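Local coordinates for protein superoxide dismutase (Clostridium difficile, PDB 3TJT) that probably protects the cell by converting superoxide radicals into hydrogen peroxide and oxygen at a mononuclear iron site, at residues 83-86 and 87-91; 165-169 and 170-174. All blocks are in the same frame, centred on the assembly; numbering follows the deposited sequence.

Interaction 1: residues 83-86 and 87-91; sequences YNHK and FFFDI. With FE (Fe (III) ion), chain B.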
loop_
_atom_site.group_PDB
_atom_site.type_symbol
_atom_site.label_atom_id
_atom_site.label_comp_id
_atom_site.label_asym_id
_atom_site.label_seq_id
_atom_site.Cartn_x
_atom_site.Cartn_y
_atom_site.Cartn_z
ATOM N N TYR A 83 -4.830 -16.018 3.917
ATOM C CA TYR A 83 -5.459 -16.103 5.226
ATOM C C TYR A 83 -6.299 -14.861 5.509
ATOM O O TYR A 83 -7.456 -14.963 5.933
ATOM C CB TYR A 83 -4.410 -16.275 6.330
ATOM C CG TYR A 83 -5.048 -16.447 7.687
ATOM C CD1 TYR A 83 -5.450 -17.700 8.123
ATOM C CD2 TYR A 83 -5.276 -15.356 8.515
ATOM C CE1 TYR A 83 -6.050 -17.867 9.354
ATOM C CE2 TYR A 83 -5.886 -15.515 9.748
ATOM C CZ TYR A 83 -6.263 -16.775 10.160
ATOM O OH TYR A 83 -6.866 -16.942 11.385
ATOM N N ASN A 84 -5.713 -13.686 5.285
ATOM C CA ASN A 84 -6.370 -12.439 5.635
ATOM C C ASN A 84 -7.671 -12.233 4.850
ATOM O O ASN A 84 -8.662 -11.748 5.392
ATOM C CB ASN A 84 -5.433 -11.237 5.427
ATOM C CG ASN A 84 -4.277 -11.202 6.419
ATOM O OD1 ASN A 84 -4.299 -11.874 7.456
ATOM N ND2 ASN A 84 -3.255 -10.399 6.105
ATOM N N HIS A 85 -7.663 -12.581 3.569
ATOM C CA HIS A 85 -8.851 -12.358 2.754
ATOM C C HIS A 85 -9.953 -13.354 3.078
ATOM O O HIS A 85 -11.122 -12.978 3.143
ATOM C CB HIS A 85 -8.502 -12.340 1.265
ATOM C CG HIS A 85 -7.816 -11.077 0.862
ATOM N ND1 HIS A 85 -6.458 -10.889 1.024
ATOM C CD2 HIS A 85 -8.308 -9.905 0.395
ATOM C CE1 HIS A 85 -6.138 -9.666 0.632
ATOM N NE2 HIS A 85 -7.243 -9.049 0.251
ATOM N N LYS A 86 -9.591 -14.613 3.291
ATOM C CA LYS A 86 -10.597 -15.582 3.717
ATOM C C LYS A 86 -11.264 -15.066 4.990
ATOM O O LYS A 86 -12.498 -15.052 5.100
ATOM C CB LYS A 86 -9.988 -16.969 3.959
ATOM C CG LYS A 86 -11.058 -18.016 4.306
ATOM C CD LYS A 86 -10.471 -19.281 4.926
ATOM C CE LYS A 86 -9.471 -19.942 4.018
ATOM N NZ LYS A 86 -8.948 -21.219 4.596
ATOM N N PHE A 87 -10.445 -14.621 5.938
ATOM C CA PHE A 87 -10.932 -14.082 7.205
ATOM C C PHE A 87 -11.828 -12.861 6.989
ATOM O O PHE A 87 -12.905 -12.747 7.580
ATOM C CB PHE A 87 -9.739 -13.704 8.110
ATOM C CG PHE A 87 -10.143 -13.138 9.434
ATOM C CD1 PHE A 87 -10.250 -13.959 10.549
ATOM C CD2 PHE A 87 -10.430 -11.794 9.572
ATOM C CE1 PHE A 87 -10.624 -13.443 11.767
ATOM C CE2 PHE A 87 -10.821 -11.273 10.797
ATOM C CZ PHE A 87 -10.918 -12.097 11.893
ATOM N N PHE A 88 -11.369 -11.947 6.141
ATOM C CA PHE A 88 -12.084 -10.699 5.884
ATOM C C PHE A 88 -13.478 -10.932 5.277
ATOM O O PHE A 88 -14.465 -10.340 5.724
ATOM C CB PHE A 88 -11.235 -9.812 4.965
ATOM C CG PHE A 88 -11.817 -8.453 4.707
ATOM C CD1 PHE A 88 -12.108 -7.593 5.754
ATOM C CD2 PHE A 88 -12.043 -8.025 3.403
ATOM C CE1 PHE A 88 -12.635 -6.321 5.519
ATOM C CE2 PHE A 88 -12.574 -6.755 3.155
ATOM C CZ PHE A 88 -12.860 -5.903 4.210
ATOM N N PHE A 89 -13.562 -11.769 4.252
ATOM C CA PHE A 89 -14.871 -12.006 3.645
ATOM C C PHE A 89 -15.791 -12.730 4.635
ATOM O O PHE A 89 -16.991 -12.478 4.652
ATOM C CB PHE A 89 -14.743 -12.731 2.308
ATOM C CG PHE A 89 -13.955 -11.948 1.280
ATOM C CD1 PHE A 89 -14.252 -10.607 1.043
ATOM C CD2 PHE A 89 -12.923 -12.537 0.571
ATOM C CE1 PHE A 89 -13.525 -9.870 0.108
ATOM C CE2 PHE A 89 -12.197 -11.807 -0.376
ATOM C CZ PHE A 89 -12.497 -10.474 -0.599
ATOM N N ASP A 90 -15.216 -13.577 5.491
ATOM C CA ASP A 90 -16.012 -14.257 6.526
ATOM C C ASP A 90 -16.525 -13.323 7.625
ATOM O O ASP A 90 -17.543 -13.606 8.272
ATOM C CB ASP A 90 -15.211 -15.408 7.164
ATOM C CG ASP A 90 -15.243 -16.677 6.338
ATOM O OD1 ASP A 90 -16.029 -16.756 5.370
ATOM O OD2 ASP A 90 -14.468 -17.603 6.658
ATOM N N ILE A 91 -15.837 -12.205 7.842
ATOM C CA ILE A 91 -16.166 -11.331 8.961
ATOM C C ILE A 91 -17.159 -10.231 8.554
ATOM O O ILE A 91 -17.483 -9.340 9.338
ATOM C CB ILE A 91 -14.894 -10.731 9.622
ATOM C CG1 ILE A 91 -15.146 -10.405 11.097
ATOM C CG2 ILE A 91 -14.404 -9.486 8.873
ATOM C CD1 ILE A 91 -15.619 -11.615 11.903
HETATM FE FE FE B . -7.411 -6.830 0.077
HETATM O O HOH W 1 -14.247 -16.185 3.245
HETATM O O HOH W 2 -5.449 -6.538 1.098
#
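H85 and F89, one turn apart at the end of helix 72-90, are joined by a backbone hydrogen bond, F89 N to H85 O at 2.9 Å. The same i to i+4 pattern links F87 to Y83, F88 to N84 and D90 to K86. At the last of these K86 O takes a second donor, a water 2.8 Å away, which also makes a weak bond to D90 OD1. From this helix H85 NE2 binds the iron(III) ion at 2.2 Å. At the other ring nitrogen, ND1 is hydrogen-bonded to G81 O, which should fix the ring's rotation and leave NE2 for the metal. The F89 ring folds back along the helix because its CG lies anti to the carbonyl carbon (chi1 -61°); CE2 then rests 4.1 Å from H85 CB, and CZ lies at the edge of the imidazole. K86 and D90 run side by side on another flank, but K86 NZ stays 6.9 Å from D90 OD2, whose salt bridge is with K9. This implies a metal ligand whose backbone is set by the helix and whose ring is oriented chiefly by the carbonyl at ND1, with F89 packed alongside.

Interaction 2: residues 165-169 and 170-174; sequences GLDVW and EHAYY. With FE (Fe (III) ion), chain B.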
loop_
_atom_site.group_PDB
_atom_site.type_symbol
_atom_site.label_atom_id
_atom_site.label_comp_id
_atom_site.label_asym_id
_atom_site.label_seq_id
_atom_site.Cartn_x
_atom_site.Cartn_y
_atom_site.Cartn_z
ATOM N N GLY A 165 -11.274 -7.787 11.587
ATOM C CA GLY A 165 -10.167 -7.128 10.913
ATOM C C GLY A 165 -10.668 -6.409 9.680
ATOM O O GLY A 165 -11.613 -6.879 9.051
ATOM N N LEU A 166 -10.034 -5.284 9.347
ATOM C CA LEU A 166 -10.441 -4.446 8.214
ATOM C C LEU A 166 -9.266 -4.216 7.272
ATOM O O LEU A 166 -8.199 -3.741 7.681
ATOM C CB LEU A 166 -10.970 -3.098 8.716
ATOM C CG LEU A 166 -11.332 -2.044 7.652
ATOM C CD1 LEU A 166 -12.380 -2.577 6.673
ATOM C CD2 LEU A 166 -11.797 -0.754 8.330
ATOM N N ASP A 167 -9.482 -4.559 6.010
ATOM C CA ASP A 167 -8.516 -4.352 4.934
ATOM C C ASP A 167 -8.500 -2.874 4.559
ATOM O O ASP A 167 -9.516 -2.334 4.127
ATOM C CB ASP A 167 -8.947 -5.209 3.738
ATOM C CG ASP A 167 -7.925 -5.252 2.622
ATOM O OD1 ASP A 167 -6.911 -4.516 2.678
ATOM O OD2 ASP A 167 -8.125 -6.044 1.671
ATOM N N VAL A 168 -7.360 -2.203 4.730
ATOM C CA VAL A 168 -7.260 -0.809 4.284
ATOM C C VAL A 168 -6.241 -0.597 3.165
ATOM O O VAL A 168 -5.778 0.526 2.949
ATOM C CB VAL A 168 -7.036 0.215 5.444
ATOM C CG1 VAL A 168 -8.269 0.290 6.343
ATOM C CG2 VAL A 168 -5.791 -0.128 6.259
ATOM N N TRP A 169 -5.902 -1.666 2.453
ATOM C CA TRP A 169 -5.231 -1.527 1.163
ATOM C C TRP A 169 -6.162 -0.684 0.309
ATOM O O TRP A 169 -7.391 -0.789 0.427
ATOM C CB TRP A 169 -5.050 -2.878 0.482
ATOM C CG TRP A 169 -3.917 -3.726 1.005
ATOM C CD1 TRP A 169 -3.733 -4.160 2.292
ATOM C CD2 TRP A 169 -2.835 -4.265 0.240
ATOM N NE1 TRP A 169 -2.594 -4.932 2.371
ATOM C CE2 TRP A 169 -2.031 -5.021 1.125
ATOM C CE3 TRP A 169 -2.469 -4.191 -1.108
ATOM C CZ2 TRP A 169 -0.878 -5.690 0.702
ATOM C CZ3 TRP A 169 -1.320 -4.866 -1.534
ATOM C CH2 TRP A 169 -0.540 -5.604 -0.628
ATOM N N GLU A 170 -5.601 0.135 -0.570
ATOM C CA GLU A 170 -6.454 0.977 -1.395
ATOM C C GLU A 170 -7.364 0.180 -2.338
ATOM O O GLU A 170 -8.456 0.650 -2.671
ATOM C CB GLU A 170 -5.616 2.040 -2.125
ATOM C CG GLU A 170 -5.144 3.123 -1.158
ATOM C CD GLU A 170 -4.102 4.069 -1.749
ATOM O OE1 GLU A 170 -3.296 3.634 -2.602
ATOM O OE2 GLU A 170 -4.108 5.244 -1.340
ATOM N N HIS A 171 -6.959 -1.019 -2.748
ATOM C CA HIS A 171 -7.850 -1.803 -3.611
ATOM C C HIS A 171 -9.184 -2.102 -2.932
ATOM O O HIS A 171 -10.186 -2.364 -3.599
ATOM C CB HIS A 171 -7.205 -3.077 -4.188
ATOM C CG HIS A 171 -6.798 -4.093 -3.160
ATOM N ND1 HIS A 171 -5.493 -4.516 -3.016
ATOM C CD2 HIS A 171 -7.520 -4.781 -2.244
ATOM C CE1 HIS A 171 -5.430 -5.423 -2.052
ATOM N NE2 HIS A 171 -6.645 -5.594 -1.564
ATOM N N ALA A 172 -9.208 -2.039 -1.608
ATOM C CA ALA A 172 -10.413 -2.423 -0.878
ATOM C C ALA A 172 -11.479 -1.345 -0.891
ATOM O O ALA A 172 -12.643 -1.620 -0.578
ATOM C CB ALA A 172 -10.080 -2.804 0.566
ATOM N N TYR A 173 -11.095 -0.116 -1.231
ATOM C CA TYR A 173 -12.025 0.994 -1.115
ATOM C C TYR A 173 -11.948 2.072 -2.199
ATOM O O TYR A 173 -12.787 2.968 -2.213
ATOM C CB TYR A 173 -11.920 1.665 0.262
ATOM C CG TYR A 173 -10.594 2.350 0.585
ATOM C CD1 TYR A 173 -10.339 3.663 0.180
ATOM C CD2 TYR A 173 -9.619 1.694 1.332
ATOM C CE1 TYR A 173 -9.122 4.304 0.515
ATOM C CE2 TYR A 173 -8.404 2.323 1.662
ATOM C CZ TYR A 173 -8.166 3.617 1.252
ATOM O OH TYR A 173 -6.968 4.228 1.587
ATOM N N TYR A 174 -10.967 1.996 -3.093
ATOM C CA TYR A 174 -10.735 3.128 -3.992
ATOM C C TYR A 174 -11.858 3.361 -5.021
ATOM O O TYR A 174 -12.184 4.508 -5.337
ATOM C CB TYR A 174 -9.351 3.062 -4.671
ATOM C CG TYR A 174 -8.774 4.450 -4.834
ATOM C CD1 TYR A 174 -8.246 5.131 -3.744
ATOM C CD2 TYR A 174 -8.806 5.100 -6.061
ATOM C CE1 TYR A 174 -7.739 6.422 -3.873
ATOM C CE2 TYR A 174 -8.303 6.402 -6.203
ATOM C CZ TYR A 174 -7.780 7.050 -5.104
ATOM O OH TYR A 174 -7.287 8.327 -5.228
HETATM FE FE FE B . -7.411 -6.830 0.077
HETATM O O HOH W 2 -5.449 -6.538 1.098
#
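Two of the four protein ligands of the iron, D167 and H171, come from this one turn, where strand 161-167 gives way to the loop before helix 174-177. D167 OD2 binds the metal at 1.9 Å and H171 NE2 at 2.2 Å; the carboxylate and imidazole planes stand 83° apart, and a water completes the coordination with H30 and H85. The other carboxylate oxygen, D167 OD1, accepts W169 N at 3.0 Å on its anti side, tilted out of the carboxylate plane, closing an Asx turn that holds the carboxylate in place. A backbone bond, A172 N to W169 O at 3.0 Å, tightens the bend, its donor well above the carbonyl plane. W169 CB sits over one face of the H171 ring in a CH-pi contact, 3.8 Å from the centroid, while CE3 of the indole approaches CE1 of the imidazole to 3.3 Å. H171 reaches the iron with its CG between the backbone N and the carbonyl carbon (chi1 63°). The metal-bound water lies on one face of the indole, toward its rim, 3.1 Å above the plane. H171 ND1 is hydrogen-bonded to E170 OE2 of the second subunit, and this chain's E170 OE2 to H171 ND1 of that subunit, a reciprocal pair linking the two metal sites structurally. Such an Asp-x-Trp-Glu-His turn is the metal-binding signature of iron/manganese superoxide dismutases.

In the fold
Both interactions supply ligands to the same iron and share its bound water, yet they come from different parts of the fold: 83-91 from a helix of the alpha-hairpin domain, 165-174 from the end of a sheet strand in the C-terminal domain. The metal therefore ties the two together, and F87 and F88 of interaction 1 add packing against the backbone of strand 161-167. Interaction 1 is only partly buried, with a charged flank away from the iron, and relies on repeating helix bonds. Interaction 2 is wholly buried and irregular, depends more on side-chain contacts, and alone of the two reaches the second subunit.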